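Local structure of sphingomyelinase-c (Listeria ivanovii, 1ZWX) at residues N66-R69 with E70-P73. The protein belongs to the DNase I-like endonuclease/exonuclease/phosphatase family and has that family's fold of two packed mixed beta-sheets flanked by helices. Residues are numbered along the deposited sequence; the frame is centred on the assembly and turned at random.
Sequences NNLR and EMYP
Tyr72 N donates to Leu68 O at 2.7 Å, nearly in line with the C=O bond. This i to i+4 bond closes a turn of chain at the C-terminal end of helix 58-67. The same oxygen lies 3.5 Å from Tyr72 CB, beside the root of the ring.

Two waters bridge the two preceding i to i+4 pairs. One donates to Asn66 O and accepts from Glu70 N. Asn66 O also accepts directly from Arg69 N at 3.2 Å. The other water donates to Asn67 O at 2.7 Å and accepts from Met71 N at 2.9 Å. The chain is thus opened by a water at two successive i to i+4 positions, then closes directly at the third.

Arg69 NH1 donates to Pro73 O at 2.8 Å with a bent N-H...O angle of 130°. The oxygen lies at the edge of the guanidinium, in its plane, whereas NH1 stands above the carbonyl plane. A bend at chi2 (-79°) folds the arginine chain back toward this carbonyl.

On the apolar side, Leu68 CD2 meets Met71 CE at 3.9 Å, and the two side chains cross at a slant. The methionine reaches this methyl contact through its bend at chi3. Leu68 also packs on Ala39 of helix 31-39. Tyr72 OH is tied to Met44 O and Asn47 N, which anchors the far end of the ring.

Glu70 N and Met71 N are therefore each bonded to a bridging water, whereas Tyr72 N bonds directly to Leu68 O, and the arginine ties its exposed side chain to the carbonyl of Pro73, just before strand 74-75.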
loop_
_atom_site.group_PDB
_atom_site.type_symbol
_atom_site.label_atom_id
_atom_site.label_comp_id
_atom_site.label_asym_id
_atom_site.label_seq_id
_atom_site.Cartn_x
_atom_site.Cartn_y
_atom_site.Cartn_z
ATOM N N ASN A 66 -5.406 14.478 -5.924
ATOM C CA ASN A 66 -5.925 15.403 -6.930
ATOM C C ASN A 66 -5.386 15.231 -8.336
ATOM O O ASN A 66 -6.166 15.215 -9.307
ATOM C CB ASN A 66 -5.795 16.834 -6.446
ATOM C CG ASN A 66 -7.112 17.395 -6.105
ATOM O OD1 ASN A 66 -7.568 17.329 -4.962
ATOM N ND2 ASN A 66 -7.796 17.883 -7.128
ATOM N N ASN A 67 -4.074 15.075 -8.444
ATOM C CA ASN A 67 -3.414 14.772 -9.695
ATOM C C ASN A 67 -3.926 13.484 -10.335
ATOM O O ASN A 67 -3.802 13.300 -11.553
ATOM C CB ASN A 67 -1.906 14.596 -9.492
ATOM C CG ASN A 67 -1.179 15.903 -9.148
ATOM O OD1 ASN A 67 -1.749 16.969 -9.248
ATOM N ND2 ASN A 67 0.092 15.797 -8.716
ATOM N N LEU A 68 -4.435 12.573 -9.498
ATOM C CA LEU A 68 -4.827 11.232 -9.962
ATOM C C LEU A 68 -6.289 11.164 -10.394
ATOM O O LEU A 68 -6.739 10.134 -10.929
ATOM C CB LEU A 68 -4.562 10.182 -8.853
ATOM C CG LEU A 68 -3.094 9.765 -8.635
ATOM C CD1 LEU A 68 -2.980 8.840 -7.428
ATOM C CD2 LEU A 68 -2.490 9.114 -9.885
ATOM N N ARG A 69 -7.025 12.247 -10.143
ATOM C CA ARG A 69 -8.462 12.325 -10.413
ATOM C C ARG A 69 -8.836 12.112 -11.880
ATOM O O ARG A 69 -9.882 11.526 -12.171
ATOM C CB ARG A 69 -9.029 13.671 -9.979
ATOM C CG ARG A 69 -9.311 13.819 -8.538
ATOM C CD ARG A 69 -10.608 13.155 -8.125
ATOM N NE ARG A 69 -10.881 13.454 -6.715
ATOM C CZ ARG A 69 -11.743 12.795 -5.942
ATOM N NH1 ARG A 69 -12.446 11.767 -6.416
ATOM N NH2 ARG A 69 -11.897 13.160 -4.676
ATOM N N GLU A 70 -7.996 12.597 -12.786
ATOM C CA GLU A 70 -8.270 12.467 -14.210
ATOM C C GLU A 70 -8.376 10.993 -14.591
ATOM O O GLU A 70 -9.364 10.570 -15.195
ATOM C CB GLU A 70 -7.182 13.176 -15.036
ATOM C CG GLU A 70 -7.017 12.685 -16.470
ATOM C CD GLU A 70 -7.902 13.410 -17.460
ATOM O OE1 GLU A 70 -9.010 13.847 -17.078
ATOM O OE2 GLU A 70 -7.485 13.536 -18.634
ATOM N N MET A 71 -7.361 10.222 -14.216
ATOM C CA MET A 71 -7.299 8.816 -14.549
ATOM C C MET A 71 -8.180 7.998 -13.612
ATOM O O MET A 71 -8.773 7.015 -14.038
ATOM C CB MET A 71 -5.864 8.321 -14.474
ATOM C CG MET A 71 -4.919 8.972 -15.479
ATOM S SD MET A 71 -3.300 8.207 -15.427
ATOM C CE MET A 71 -2.792 8.653 -13.749
ATOM N N TYR A 72 -8.265 8.406 -12.342
ATOM C CA TYR A 72 -8.945 7.628 -11.317
ATOM C C TYR A 72 -9.899 8.500 -10.512
ATOM O O TYR A 72 -9.597 8.837 -9.369
ATOM C CB TYR A 72 -7.921 6.923 -10.384
ATOM C CG TYR A 72 -6.902 6.118 -11.150
ATOM C CD1 TYR A 72 -7.254 4.904 -11.757
ATOM C CD2 TYR A 72 -5.594 6.584 -11.314
ATOM C CE1 TYR A 72 -6.343 4.183 -12.484
ATOM C CE2 TYR A 72 -4.669 5.869 -12.053
ATOM C CZ TYR A 72 -5.064 4.659 -12.638
ATOM O OH TYR A 72 -4.175 3.924 -13.363
ATOM N N PRO A 73 -11.076 8.863 -11.091
ATOM C CA PRO A 73 -12.000 9.771 -10.408
ATOM C C PRO A 73 -12.719 9.239 -9.183
ATOM O O PRO A 73 -13.277 10.034 -8.427
ATOM C CB PRO A 73 -13.059 10.108 -11.491
ATOM C CG PRO A 73 -12.885 9.104 -12.538
ATOM C CD PRO A 73 -11.551 8.497 -12.453
HETATM O O HOH W 1 -6.515 15.169 -12.251
HETATM O O HOH W 2 -5.042 11.723 -13.320
#